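PDB 7DVE: C-glycoside 3-oxidase from Microbacterium trichothecenolyticum, which uses FAD and molecular oxygen to oxidise the C3 hydroxyl of the sugar in C-glycosides such as isoorientin and mangiferin, releasing hydrogen peroxide. Local coordinates for residues D381-S386 with P396-H401; G343-L348 with V367-F372; C373-Q378 with D406-T411; H65-S70 with A93-Y98. All coordinates share one frame; numbering follows the deposited sequence.

Contact 1 of 4, residues D381-S386 with P396-H401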
loop_
_atom_site.group_PDB
_atom_site.type_symbol
_atom_site.label_atom_id
_atom_site.label_comp_id
_atom_site.label_asym_id
_atom_site.label_seq_id
_atom_site.Cartn_x
_atom_site.Cartn_y
_atom_site.Cartn_z
ATOM N N ASP A 381 -0.949 19.599 -6.407
ATOM C CA ASP A 381 -1.077 18.578 -5.377
ATOM C C ASP A 381 0.290 17.937 -5.189
ATOM O O ASP A 381 0.739 17.178 -6.052
ATOM C CB ASP A 381 -2.117 17.530 -5.775
ATOM C CG ASP A 381 -3.546 18.089 -5.846
ATOM O OD1 ASP A 381 -3.854 19.087 -5.163
ATOM O OD2 ASP A 381 -4.378 17.510 -6.585
ATOM N N ARG A 382 0.965 18.228 -4.078
ATOM C CA ARG A 382 2.330 17.740 -3.924
ATOM C C ARG A 382 2.722 17.654 -2.458
ATOM O O ARG A 382 2.041 18.175 -1.571
ATOM C CB ARG A 382 3.327 18.638 -4.647
ATOM C CG ARG A 382 3.285 20.075 -4.157
ATOM C CD ARG A 382 4.009 20.930 -5.131
ATOM N NE ARG A 382 4.491 22.145 -4.518
ATOM C CZ ARG A 382 5.761 22.526 -4.501
ATOM N NH1 ARG A 382 6.725 21.738 -4.953
ATOM N NH2 ARG A 382 6.065 23.740 -4.035
ATOM N N VAL A 383 3.855 16.990 -2.224
ATOM C CA VAL A 383 4.576 17.075 -0.961
ATOM C C VAL A 383 5.848 17.884 -1.195
ATOM O O VAL A 383 6.647 17.547 -2.073
ATOM C CB VAL A 383 4.889 15.688 -0.378
ATOM C CG1 VAL A 383 5.534 14.791 -1.412
ATOM C CG2 VAL A 383 5.780 15.832 0.849
ATOM N N ALA A 384 6.028 18.951 -0.418
ATOM C CA ALA A 384 7.187 19.829 -0.448
ATOM C C ALA A 384 7.995 19.671 0.836
ATOM O O ALA A 384 7.491 19.188 1.853
ATOM C CB ALA A 384 6.757 21.296 -0.617
ATOM N N PHE A 385 9.252 20.106 0.797
ATOM C CA PHE A 385 10.171 19.846 1.898
ATOM C C PHE A 385 10.868 21.125 2.327
ATOM O O PHE A 385 11.062 22.041 1.531
ATOM C CB PHE A 385 11.200 18.775 1.510
ATOM C CG PHE A 385 10.575 17.487 1.120
ATOM C CD1 PHE A 385 10.069 16.636 2.085
ATOM C CD2 PHE A 385 10.436 17.142 -0.219
ATOM C CE1 PHE A 385 9.462 15.449 1.719
ATOM C CE2 PHE A 385 9.831 15.964 -0.579
ATOM C CZ PHE A 385 9.339 15.125 0.390
ATOM N N SER A 386 11.236 21.171 3.606
ATOM C CA SER A 386 11.811 22.351 4.233
ATOM C C SER A 386 13.327 22.246 4.275
ATOM O O SER A 386 13.875 21.172 4.552
ATOM C CB SER A 386 11.268 22.532 5.653
ATOM O OG SER A 386 11.801 23.718 6.242
ATOM N N PRO A 396 14.012 16.069 6.166
ATOM C CA PRO A 396 13.401 17.381 5.901
ATOM C C PRO A 396 11.893 17.323 6.057
ATOM O O PRO A 396 11.229 16.429 5.517
ATOM C CB PRO A 396 13.818 17.703 4.462
ATOM C CG PRO A 396 14.915 16.774 4.124
ATOM C CD PRO A 396 15.031 15.703 5.169
ATOM N N ALA A 397 11.358 18.265 6.835
ATOM C CA ALA A 397 9.949 18.227 7.188
ATOM C C ALA A 397 9.086 18.470 5.958
ATOM O O ALA A 397 9.464 19.208 5.050
ATOM C CB ALA A 397 9.631 19.250 8.280
ATOM N N MET A 398 7.927 17.812 5.929
ATOM C CA MET A 398 6.980 17.875 4.822
ATOM C C MET A 398 5.921 18.945 5.032
ATOM O O MET A 398 5.447 19.185 6.147
ATOM C CB MET A 398 6.262 16.534 4.586
ATOM C CG MET A 398 7.055 15.273 4.823
ATOM S SD MET A 398 5.996 13.810 4.700
ATOM C CE MET A 398 7.219 12.601 4.160
ATOM N N GLN A 399 5.551 19.568 3.920
ATOM C CA GLN A 399 4.374 20.408 3.809
ATOM C C GLN A 399 3.544 19.810 2.686
ATOM O O GLN A 399 4.074 19.510 1.611
ATOM C CB GLN A 399 4.733 21.876 3.521
ATOM C CG GLN A 399 3.526 22.726 3.195
ATOM C CD GLN A 399 2.595 22.871 4.396
ATOM O OE1 GLN A 399 3.062 23.102 5.518
ATOM N NE2 GLN A 399 1.277 22.732 4.171
ATOM N N LEU A 400 2.272 19.569 2.958
ATOM C CA LEU A 400 1.374 18.927 2.012
ATOM C C LEU A 400 0.497 19.994 1.370
ATOM O O LEU A 400 -0.109 20.813 2.074
ATOM C CB LEU A 400 0.519 17.863 2.705
ATOM C CG LEU A 400 1.188 16.542 3.143
ATOM C CD1 LEU A 400 0.139 15.501 3.553
ATOM C CD2 LEU A 400 2.115 15.990 2.072
ATOM N N HIS A 401 0.447 19.994 0.038
ATOM C CA HIS A 401 -0.402 20.897 -0.728
ATOM C C HIS A 401 -1.443 20.053 -1.452
ATOM O O HIS A 401 -1.088 19.185 -2.255
ATOM C CB HIS A 401 0.411 21.713 -1.735
ATOM C CG HIS A 401 1.359 22.698 -1.116
ATOM N ND1 HIS A 401 0.990 23.991 -0.817
ATOM C CD2 HIS A 401 2.675 22.604 -0.811
ATOM C CE1 HIS A 401 2.027 24.642 -0.319
ATOM N NE2 HIS A 401 3.062 23.824 -0.305
#
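The guanidinium of Arg-382 runs beside the imidazole of His-401, the two planes only 21° apart and both groups pointing the same way; Arg-382 NE and His-401 CD2 are 4.2 Å apart. One face of the guanidinium is covered by the methyl of Ala-384, which also sits at the edge of the imidazole, Ala-384 CB lying 4.3 Å from His-401 CD2. On the other side of the strands the ring of Phe-385 has the carbonyl oxygen of Pro-396 at its edge, Phe-385 CD1 to Pro-396 O being 3.6 Å, and its CE1 reaches CG of Met-398, whose extended chain runs alongside the ring. CG of Phe-385 stands beside its own backbone N (chi1 -59°), which turns the ring toward these two partners; the ring also meets that of Trp-282. Next along this face, Leu-400 CD2 packs on Val-383 CB at 3.7 Å.

The backbones are joined by reciprocal bonds at Arg-382 with His-401 and at Ala-384 with Gln-399, and by a more bent one from Ser-386 N to Ala-397 O. Between them, Val-383 with Leu-400 and Phe-385 with Met-398 form non-hydrogen-bonded pairs. Helix 276-283 packs against the Phe-385 and Met-398 side, with the side chain of Met-398 about 8 Å from FAD. The whole is a two-stranded antiparallel beta hairpin, strands 382-386 and 396-401, beside the cofactor of this GMC oxidoreductase.

Contact 2 of 4, residues G343-L348 with V367-F372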
loop_
_atom_site.group_PDB
_atom_site.type_symbol
_atom_site.label_atom_id
_atom_site.label_comp_id
_atom_site.label_asym_id
_atom_site.label_seq_id
_atom_site.Cartn_x
_atom_site.Cartn_y
_atom_site.Cartn_z
ATOM N N GLY A 343 -15.269 -0.180 -5.321
ATOM C CA GLY A 343 -16.134 -0.514 -4.204
ATOM C C GLY A 343 -15.699 -1.811 -3.548
ATOM O O GLY A 343 -15.338 -2.774 -4.226
ATOM N N GLN A 344 -15.748 -1.839 -2.231
ATOM C CA GLN A 344 -15.563 -3.101 -1.557
ATOM C C GLN A 344 -16.560 -3.181 -0.418
ATOM O O GLN A 344 -16.848 -2.178 0.243
ATOM C CB GLN A 344 -14.127 -3.288 -1.050
ATOM C CG GLN A 344 -13.592 -2.166 -0.207
ATOM C CD GLN A 344 -12.071 -2.179 -0.133
ATOM O OE1 GLN A 344 -11.365 -2.270 -1.158
ATOM N NE2 GLN A 344 -11.557 -2.086 1.085
ATOM N N VAL A 345 -17.106 -4.386 -0.245
ATOM C CA VAL A 345 -17.998 -4.741 0.848
ATOM C C VAL A 345 -17.278 -5.767 1.711
ATOM O O VAL A 345 -16.715 -6.732 1.184
ATOM C CB VAL A 345 -19.327 -5.301 0.316
ATOM C CG1 VAL A 345 -20.315 -5.446 1.454
ATOM C CG2 VAL A 345 -19.863 -4.409 -0.760
ATOM N N MET A 346 -17.296 -5.567 3.026
ATOM C CA MET A 346 -16.362 -6.237 3.919
ATOM C C MET A 346 -17.028 -6.646 5.217
ATOM O O MET A 346 -17.748 -5.855 5.821
ATOM C CB MET A 346 -15.157 -5.332 4.264
ATOM C CG MET A 346 -14.645 -4.470 3.112
ATOM S SD MET A 346 -13.968 -2.917 3.613
ATOM C CE MET A 346 -15.432 -1.892 3.665
ATOM N N GLN A 347 -16.760 -7.875 5.654
ATOM C CA GLN A 347 -16.940 -8.206 7.057
ATOM C C GLN A 347 -16.051 -7.279 7.874
ATOM O O GLN A 347 -14.996 -6.842 7.406
ATOM C CB GLN A 347 -16.592 -9.688 7.328
ATOM C CG GLN A 347 -15.208 -10.165 6.872
ATOM C CD GLN A 347 -14.975 -11.671 7.134
ATOM O OE1 GLN A 347 -15.678 -12.540 6.604
ATOM N NE2 GLN A 347 -13.985 -11.971 7.962
ATOM N N LEU A 348 -16.461 -6.995 9.111
ATOM C CA LEU A 348 -15.866 -5.864 9.825
ATOM C C LEU A 348 -14.389 -6.082 10.153
ATOM O O LEU A 348 -13.620 -5.114 10.175
ATOM C CB LEU A 348 -16.640 -5.571 11.100
ATOM C CG LEU A 348 -18.122 -5.289 10.880
ATOM C CD1 LEU A 348 -18.827 -5.103 12.236
ATOM C CD2 LEU A 348 -18.298 -4.089 9.981
ATOM N N VAL A 367 -22.157 -5.408 7.986
ATOM C CA VAL A 367 -21.089 -5.370 6.988
ATOM C C VAL A 367 -20.789 -3.925 6.646
ATOM O O VAL A 367 -21.695 -3.089 6.610
ATOM C CB VAL A 367 -21.428 -6.145 5.695
ATOM C CG1 VAL A 367 -21.410 -7.641 5.958
ATOM C CG2 VAL A 367 -22.754 -5.696 5.143
ATOM N N GLY A 368 -19.510 -3.644 6.385
ATOM C CA GLY A 368 -19.061 -2.335 5.972
ATOM C C GLY A 368 -18.946 -2.241 4.463
ATOM O O GLY A 368 -18.731 -3.238 3.778
ATOM N N LEU A 369 -19.089 -1.024 3.958
ATOM C CA LEU A 369 -18.867 -0.690 2.559
ATOM C C LEU A 369 -17.909 0.482 2.469
ATOM O O LEU A 369 -18.048 1.462 3.215
ATOM C CB LEU A 369 -20.170 -0.295 1.846
ATOM C CG LEU A 369 -21.222 -1.378 1.657
ATOM C CD1 LEU A 369 -22.148 -1.428 2.868
ATOM C CD2 LEU A 369 -21.985 -1.128 0.369
ATOM N N GLY A 370 -16.966 0.396 1.527
ATOM C CA GLY A 370 -16.171 1.547 1.136
ATOM C C GLY A 370 -16.147 1.772 -0.371
ATOM O O GLY A 370 -15.912 0.845 -1.159
ATOM N N LEU A 371 -16.390 3.008 -0.783
ATOM C CA LEU A 371 -16.174 3.443 -2.149
ATOM C C LEU A 371 -15.015 4.431 -2.200
ATOM O O LEU A 371 -14.858 5.273 -1.316
ATOM C CB LEU A 371 -17.436 4.075 -2.752
ATOM C CG LEU A 371 -18.197 3.235 -3.804
ATOM C CD1 LEU A 371 -18.794 1.953 -3.208
ATOM C CD2 LEU A 371 -19.256 4.085 -4.535
ATOM N N PHE A 372 -14.207 4.317 -3.245
ATOM C CA PHE A 372 -13.002 5.108 -3.422
ATOM C C PHE A 372 -13.071 5.801 -4.763
ATOM O O PHE A 372 -13.390 5.167 -5.777
ATOM C CB PHE A 372 -11.733 4.245 -3.389
ATOM C CG PHE A 372 -11.509 3.539 -2.081
ATOM C CD1 PHE A 372 -12.287 2.428 -1.726
ATOM C CD2 PHE A 372 -10.515 3.966 -1.209
ATOM C CE1 PHE A 372 -12.093 1.758 -0.507
ATOM C CE2 PHE A 372 -10.304 3.286 -0.000
ATOM C CZ PHE A 372 -11.103 2.174 0.349
#
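Gln-344 sets CG between its backbone N and carbonyl carbon (chi1 53°) and then extends, which brings its amide obliquely up to CE1 of Phe-372; Met-346 instead bends at chi2 and chi3 (-87°) and swings its methyl back over the neighbouring strand. The amide and ring planes of Gln-344 and Phe-372 are 56° apart, with Gln-344 CD 4.0 Å from Phe-372 CE1. The methyl of Met-346 rests on the backbone of two side-chain-less residues, Met-346 CE lying 3.5 Å from Gly-370 N and 3.6 Å from Gly-368 O. Gln-344 NE2 adds a weak bond to Met-346 SD, while its OE1 accepts from His-342 and Asn-488. A leucine in place of Gln-344 would probably leave these two donors without their shared acceptor and the sulfur of Met-346 without its N-H.

On the reverse face Val-345 and Leu-369 lie side by side, Val-345 CG2 to Leu-369 CD2 being 4.1 Å, and Leu-371 CD1 covers the bare CA of Gly-343 at 3.8 Å. Helix 406-424 packs on the two leucines and helix 176-183 on Val-345. Gln-344 with Gly-370 and Met-346 with Gly-368 are hydrogen-bonded pairs, each joined by two backbone bonds. Phe-372 also meets the ring of His-444, the inferred proton acceptor. These antiparallel strands, 341-347 and 366-373, belong to the large sheet of the GMC fold, which here turns its Gln-344 and Phe-372 face to the flavin and active site.

Contact 3 of 4, residues C373-Q378 with D406-T411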
loop_
_atom_site.group_PDB
_atom_site.type_symbol
_atom_site.label_atom_id
_atom_site.label_comp_id
_atom_site.label_asym_id
_atom_site.label_seq_id
_atom_site.Cartn_x
_atom_site.Cartn_y
_atom_site.Cartn_z
ATOM N N CYS A 373 -12.750 7.095 -4.757
ATOM C CA CYS A 373 -12.746 7.940 -5.939
ATOM C C CYS A 373 -11.350 8.057 -6.536
ATOM O O CYS A 373 -10.342 7.965 -5.827
ATOM C CB CYS A 373 -13.252 9.335 -5.590
ATOM S SG CYS A 373 -14.937 9.320 -5.065
ATOM N N ALA A 374 -11.312 8.268 -7.854
ATOM C CA ALA A 374 -10.096 8.678 -8.539
ATOM C C ALA A 374 -9.920 10.192 -8.414
ATOM O O ALA A 374 -10.893 10.947 -8.451
ATOM C CB ALA A 374 -10.158 8.281 -10.012
ATOM N N LYS A 375 -8.674 10.629 -8.250
ATOM C CA LYS A 375 -8.381 12.041 -8.069
ATOM C C LYS A 375 -8.251 12.741 -9.419
ATOM O O LYS A 375 -7.744 12.167 -10.388
ATOM C CB LYS A 375 -7.086 12.218 -7.274
ATOM C CG LYS A 375 -6.769 13.684 -6.888
ATOM C CD LYS A 375 -7.868 14.370 -6.072
ATOM C CE LYS A 375 -7.426 15.774 -5.571
ATOM N NZ LYS A 375 -7.248 16.816 -6.657
ATOM N N ASP A 376 -8.757 13.967 -9.488
ATOM C CA ASP A 376 -8.402 14.889 -10.558
ATOM C C ASP A 376 -6.957 15.320 -10.339
ATOM O O ASP A 376 -6.674 16.138 -9.455
ATOM C CB ASP A 376 -9.348 16.087 -10.536
ATOM C CG ASP A 376 -9.021 17.128 -11.605
ATOM O OD1 ASP A 376 -7.935 17.070 -12.212
ATOM O OD2 ASP A 376 -9.872 18.008 -11.841
ATOM N N LEU A 377 -6.040 14.782 -11.133
ATOM C CA LEU A 377 -4.622 15.018 -10.886
ATOM C C LEU A 377 -4.237 16.468 -11.156
ATOM O O LEU A 377 -4.693 17.088 -12.122
ATOM C CB LEU A 377 -3.779 14.073 -11.738
ATOM C CG LEU A 377 -4.071 12.582 -11.488
ATOM C CD1 LEU A 377 -3.150 11.733 -12.311
ATOM C CD2 LEU A 377 -3.910 12.248 -10.045
ATOM N N GLN A 378 -3.396 17.013 -10.285
ATOM C CA GLN A 378 -2.983 18.405 -10.356
ATOM C C GLN A 378 -1.488 18.503 -10.108
ATOM O O GLN A 378 -0.935 17.748 -9.305
ATOM C CB GLN A 378 -3.746 19.261 -9.339
ATOM C CG GLN A 378 -5.239 19.353 -9.617
ATOM C CD GLN A 378 -6.001 20.098 -8.533
ATOM O OE1 GLN A 378 -5.918 19.767 -7.347
ATOM N NE2 GLN A 378 -6.760 21.095 -8.939
ATOM N N ASP A 406 -13.492 20.993 -8.550
ATOM C CA ASP A 406 -14.928 20.787 -8.714
ATOM C C ASP A 406 -15.239 19.404 -9.269
ATOM O O ASP A 406 -16.278 18.811 -8.937
ATOM C CB ASP A 406 -15.480 21.851 -9.638
ATOM C CG ASP A 406 -14.935 23.222 -9.308
ATOM O OD1 ASP A 406 -13.707 23.418 -9.527
ATOM O OD2 ASP A 406 -15.705 24.083 -8.831
ATOM N N ARG A 407 -14.349 18.863 -10.106
ATOM C CA ARG A 407 -14.547 17.505 -10.590
ATOM C C ARG A 407 -14.424 16.511 -9.446
ATOM O O ARG A 407 -15.167 15.520 -9.395
ATOM C CB ARG A 407 -13.558 17.203 -11.732
ATOM C CG ARG A 407 -13.700 18.163 -12.938
ATOM C CD ARG A 407 -13.074 17.643 -14.268
ATOM N NE ARG A 407 -11.631 17.429 -14.180
ATOM C CZ ARG A 407 -10.850 17.008 -15.172
ATOM N NH1 ARG A 407 -11.331 16.780 -16.392
ATOM N NH2 ARG A 407 -9.552 16.809 -14.936
ATOM N N ASP A 408 -13.497 16.757 -8.513
ATOM C CA ASP A 408 -13.400 15.904 -7.327
ATOM C C ASP A 408 -14.720 15.888 -6.565
ATOM O O ASP A 408 -15.219 14.823 -6.197
ATOM C CB ASP A 408 -12.270 16.382 -6.410
ATOM C CG ASP A 408 -10.895 16.214 -7.037
ATOM O OD1 ASP A 408 -10.624 15.119 -7.559
ATOM O OD2 ASP A 408 -10.089 17.174 -7.001
ATOM N N HIS A 409 -15.317 17.068 -6.350
ATOM C CA HIS A 409 -16.546 17.152 -5.560
ATOM C C HIS A 409 -17.708 16.469 -6.267
ATOM O O HIS A 409 -18.525 15.787 -5.628
ATOM C CB HIS A 409 -16.890 18.613 -5.281
ATOM C CG HIS A 409 -16.096 19.226 -4.169
ATOM N ND1 HIS A 409 -15.313 20.349 -4.346
ATOM C CD2 HIS A 409 -15.998 18.901 -2.858
ATOM C CE1 HIS A 409 -14.747 20.674 -3.197
ATOM N NE2 HIS A 409 -15.152 19.816 -2.278
ATOM N N ALA A 410 -17.806 16.668 -7.583
ATOM C CA ALA A 410 -18.825 15.994 -8.382
ATOM C C ALA A 410 -18.695 14.473 -8.291
ATOM O O ALA A 410 -19.693 13.758 -8.094
ATOM C CB ALA A 410 -18.729 16.477 -9.841
ATOM N N THR A 411 -17.473 13.944 -8.426
ATOM C CA THR A 411 -17.340 12.481 -8.366
ATOM C C THR A 411 -17.579 11.947 -6.955
ATOM O O THR A 411 -18.094 10.830 -6.796
ATOM C CB THR A 411 -15.973 12.011 -8.889
ATOM O OG1 THR A 411 -16.018 10.598 -9.088
ATOM C CG2 THR A 411 -14.865 12.273 -7.893
HETATM O O HOH W 1 -11.430 12.555 -6.190
HETATM O O HOH W 2 -13.543 8.806 -9.364
#
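This is a polar contact, built largely of salt bridges, in which the loop leaving strand 366-373 is fastened to the first turns of helix 406-424. Asp-408 is its centre. Its OD1 takes the backbone N-H of Asp-376 on the syn lone pair, in a nearly straight bond of 2.9 Å, and its OD2 receives Lys-375 NZ at 2.9 Å, on the syn side but 30° out of the carboxylate plane. The lysine sets off from the loop away from the helix, then bends at chi2 (57°) and chi4 so that its chain curls past the carboxylate and the ammonium comes back to it. The same NZ donates to Asp-376 O and is also held by Asp-381 and Thr-403 O.

Arg-407 grips Asp-376 side-on: NE bonds OD2 of Asp-376 at 3.0 Å and NH2 bonds its OD1 at 3.2 Å. Both oxygens lie in the guanidinium plane, yet the nitrogens approach from above the carboxylate, the two planes being 63° apart. The hydroxyl of Ser-405 bonds OD2 of Asp-376, and its backbone N bonds OD2 of Asp-408. A water links Ala-374 O to Asp-408 OD1 and another joins Ala-374 N to Thr-411 OG1, while Cys-373 CB touches Thr-411 CG2 at 4.1 Å. A methionine replacing Lys-375 would probably leave the buried Asp-408 and Asp-381 without their common positive partner.

Asp-376 has Arg-407 and Asp-408 has Lys-375 as cationic mate, which is likely to stabilise these two carboxylates in their charged form and offset the repulsion between them.

Contact 4 of 4, residues H65-S70 with A93-Y98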
loop_
_atom_site.group_PDB
_atom_site.type_symbol
_atom_site.label_atom_id
_atom_site.label_comp_id
_atom_site.label_asym_id
_atom_site.label_seq_id
_atom_site.Cartn_x
_atom_site.Cartn_y
_atom_site.Cartn_z
ATOM N N HIS A 65 1.291 -4.046 21.463
ATOM C CA HIS A 65 2.653 -3.527 21.551
ATOM C C HIS A 65 3.330 -3.473 20.182
ATOM O O HIS A 65 4.024 -2.502 19.864
ATOM C CB HIS A 65 3.466 -4.377 22.516
ATOM C CG HIS A 65 4.746 -3.741 22.959
ATOM N ND1 HIS A 65 4.851 -2.396 23.249
ATOM C CD2 HIS A 65 5.968 -4.273 23.201
ATOM C CE1 HIS A 65 6.086 -2.125 23.629
ATOM N NE2 HIS A 65 6.781 -3.249 23.617
ATOM N N ALA A 66 3.163 -4.515 19.370
ATOM C CA ALA A 66 3.668 -4.477 18.003
ATOM C C ALA A 66 3.122 -3.263 17.253
ATOM O O ALA A 66 3.866 -2.538 16.552
ATOM C CB ALA A 66 3.276 -5.772 17.294
ATOM N N GLN A 67 1.817 -3.023 17.394
ATOM C CA GLN A 67 1.227 -1.847 16.767
ATOM C C GLN A 67 1.901 -0.563 17.262
ATOM O O GLN A 67 2.357 0.259 16.458
ATOM C CB GLN A 67 -0.274 -1.827 17.035
ATOM C CG GLN A 67 -0.959 -3.018 16.425
ATOM C CD GLN A 67 -2.432 -3.084 16.744
ATOM O OE1 GLN A 67 -2.830 -3.037 17.901
ATOM N NE2 GLN A 67 -3.250 -3.205 15.716
ATOM N N ARG A 68 1.986 -0.384 18.588
ATOM C CA ARG A 68 2.513 0.870 19.128
ATOM C C ARG A 68 3.962 1.089 18.699
ATOM O O ARG A 68 4.358 2.213 18.373
ATOM C CB ARG A 68 2.385 0.891 20.655
ATOM N N ARG A 69 4.755 0.010 18.652
ATOM C CA ARG A 69 6.125 0.078 18.167
ATOM C C ARG A 69 6.221 0.436 16.690
ATOM O O ARG A 69 7.301 0.840 16.247
ATOM C CB ARG A 69 6.832 -1.252 18.395
ATOM C CG ARG A 69 7.125 -1.553 19.841
ATOM C CD ARG A 69 7.627 -2.964 19.944
ATOM N NE ARG A 69 9.060 -3.016 19.691
ATOM C CZ ARG A 69 9.714 -4.093 19.275
ATOM N NH1 ARG A 69 9.080 -5.231 19.016
ATOM N NH2 ARG A 69 11.035 -4.026 19.117
ATOM N N SER A 70 5.142 0.273 15.913
ATOM C CA SER A 70 5.181 0.713 14.513
ATOM C C SER A 70 4.877 2.205 14.303
ATOM O O SER A 70 4.844 2.657 13.147
ATOM C CB SER A 70 4.184 -0.102 13.681
ATOM O OG SER A 70 4.336 -1.488 13.894
ATOM N N ALA A 93 -4.873 8.595 14.296
ATOM C CA ALA A 93 -4.300 7.556 13.454
ATOM C C ALA A 93 -4.771 6.172 13.896
ATOM O O ALA A 93 -4.889 5.899 15.097
ATOM C CB ALA A 93 -2.770 7.610 13.509
ATOM N N ARG A 94 -5.036 5.304 12.917
ATOM C CA ARG A 94 -5.309 3.901 13.189
ATOM C C ARG A 94 -4.106 3.258 13.872
ATOM O O ARG A 94 -2.962 3.642 13.604
ATOM C CB ARG A 94 -5.579 3.147 11.894
ATOM C CG ARG A 94 -7.006 3.154 11.458
ATOM C CD ARG A 94 -7.005 3.001 9.967
ATOM N NE ARG A 94 -6.895 4.284 9.279
ATOM C CZ ARG A 94 -7.256 4.469 8.017
ATOM N NH1 ARG A 94 -7.751 3.472 7.290
ATOM N NH2 ARG A 94 -7.098 5.674 7.469
ATOM N N PRO A 95 -4.332 2.264 14.740
ATOM C CA PRO A 95 -3.202 1.570 15.380
ATOM C C PRO A 95 -2.232 1.021 14.351
ATOM O O PRO A 95 -2.629 0.583 13.279
ATOM C CB PRO A 95 -3.872 0.450 16.192
ATOM C CG PRO A 95 -5.389 0.653 16.052
ATOM C CD PRO A 95 -5.621 1.976 15.403
ATOM N N GLY A 96 -0.943 1.092 14.669
ATOM C CA GLY A 96 0.097 0.708 13.748
ATOM C C GLY A 96 0.534 1.789 12.779
ATOM O O GLY A 96 1.428 1.543 11.963
ATOM N N THR A 97 -0.077 2.965 12.816
ATOM C CA THR A 97 0.295 4.058 11.930
ATOM C C THR A 97 0.410 5.348 12.738
ATOM O O THR A 97 -0.026 5.426 13.887
ATOM C CB THR A 97 -0.715 4.258 10.797
ATOM O OG1 THR A 97 -1.904 4.853 11.330
ATOM C CG2 THR A 97 -1.055 2.956 10.136
ATOM N N TYR A 98 0.998 6.370 12.123
ATOM C CA TYR A 98 1.072 7.692 12.735
ATOM C C TYR A 98 0.836 8.760 11.677
ATOM O O TYR A 98 0.995 8.530 10.471
ATOM C CB TYR A 98 2.409 7.934 13.456
ATOM C CG TYR A 98 3.640 7.887 12.572
ATOM C CD1 TYR A 98 4.117 6.666 12.077
ATOM C CD2 TYR A 98 4.353 9.053 12.263
ATOM C CE1 TYR A 98 5.236 6.607 11.301
ATOM C CE2 TYR A 98 5.483 8.997 11.475
ATOM C CZ TYR A 98 5.915 7.771 10.996
ATOM O OH TYR A 98 7.037 7.699 10.213
HETATM O O HOH W 3 -2.114 -2.841 12.936
#
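Pro-95 is the first residue of 93-98 to meet the helix: its ring lies beside the side chain of Gln-67 and points the same way, with Pro-95 CB 3.7 Å from Gln-67 NE2. Gln-67 keeps CG beside its backbone N (chi1 -63°) and extends from there, which lays the amide along the proline. The amide nitrogen then gives a hydrogen bond of 3.0 Å from Gln-67 NE2 to a water, which in turn makes a weak one to Pro-95 O.

Gly-96 comes closest to the helix backbone, its CA 4.1 Å from that of Gln-67. Its CA-H points at the carbonyl of Gln-67, a CA-H...O contact of 3.6 Å between Gly-96 CA and Gln-67 O, and its carbonyl oxygen packs on the methylene of Ser-70 at the same distance, Gly-96 O to Ser-70 CB. The hydroxyl of that serine turns back to the last turn of the helix, Ser-70 OG to Ala-66 O being 2.9 Å. Pro-95 and Gly-96 are the central residues of a type II beta turn from Arg-94 to Thr-97. The positive phi of Gly-96 (85°) suits the third position of such a turn, where a CB would run into the carbonyl of Pro-95. Glu-71 receives the N-H of Gly-96, and Ser-118, an FAD-binding residue, bonds its carbonyl oxygen.

At Thr-97 the turn closes: both its N and its OG1 donate to Arg-94 O, the hydroxyl at 2.8 Å, and the residue touches FAD. Tyr-98 brings its ring to the carbonyl of Ser-70, with Tyr-98 CD1 4.2 Å from Ser-70 O, and its hydroxyl is hydrogen-bonded to that of Ser-119.

In the fold
Along the chain contact 4 comes first, contact 2 follows, and contact 3 then encloses contact 1, since hairpin 382-401 lies between the loop 373-378 and helix 406-424. Contacts 2 and 3 adjoin in sequence, strand 366-373 running straight into that loop, and their centres are 21 Å apart. Contacts 1 and 3 touch through a salt bridge from Asp-381 OD2 to Lys-375 NZ (3.0 Å), which ties the hairpin to the loop. Contact 4 touches none of the others; its nearest atoms are about 8 Å from those of contacts 1 and 2 and about 14 Å from contact 3. Contacts 1, 2 and 4 each approach the FAD, so the cofactor lies among separate parts of one chain.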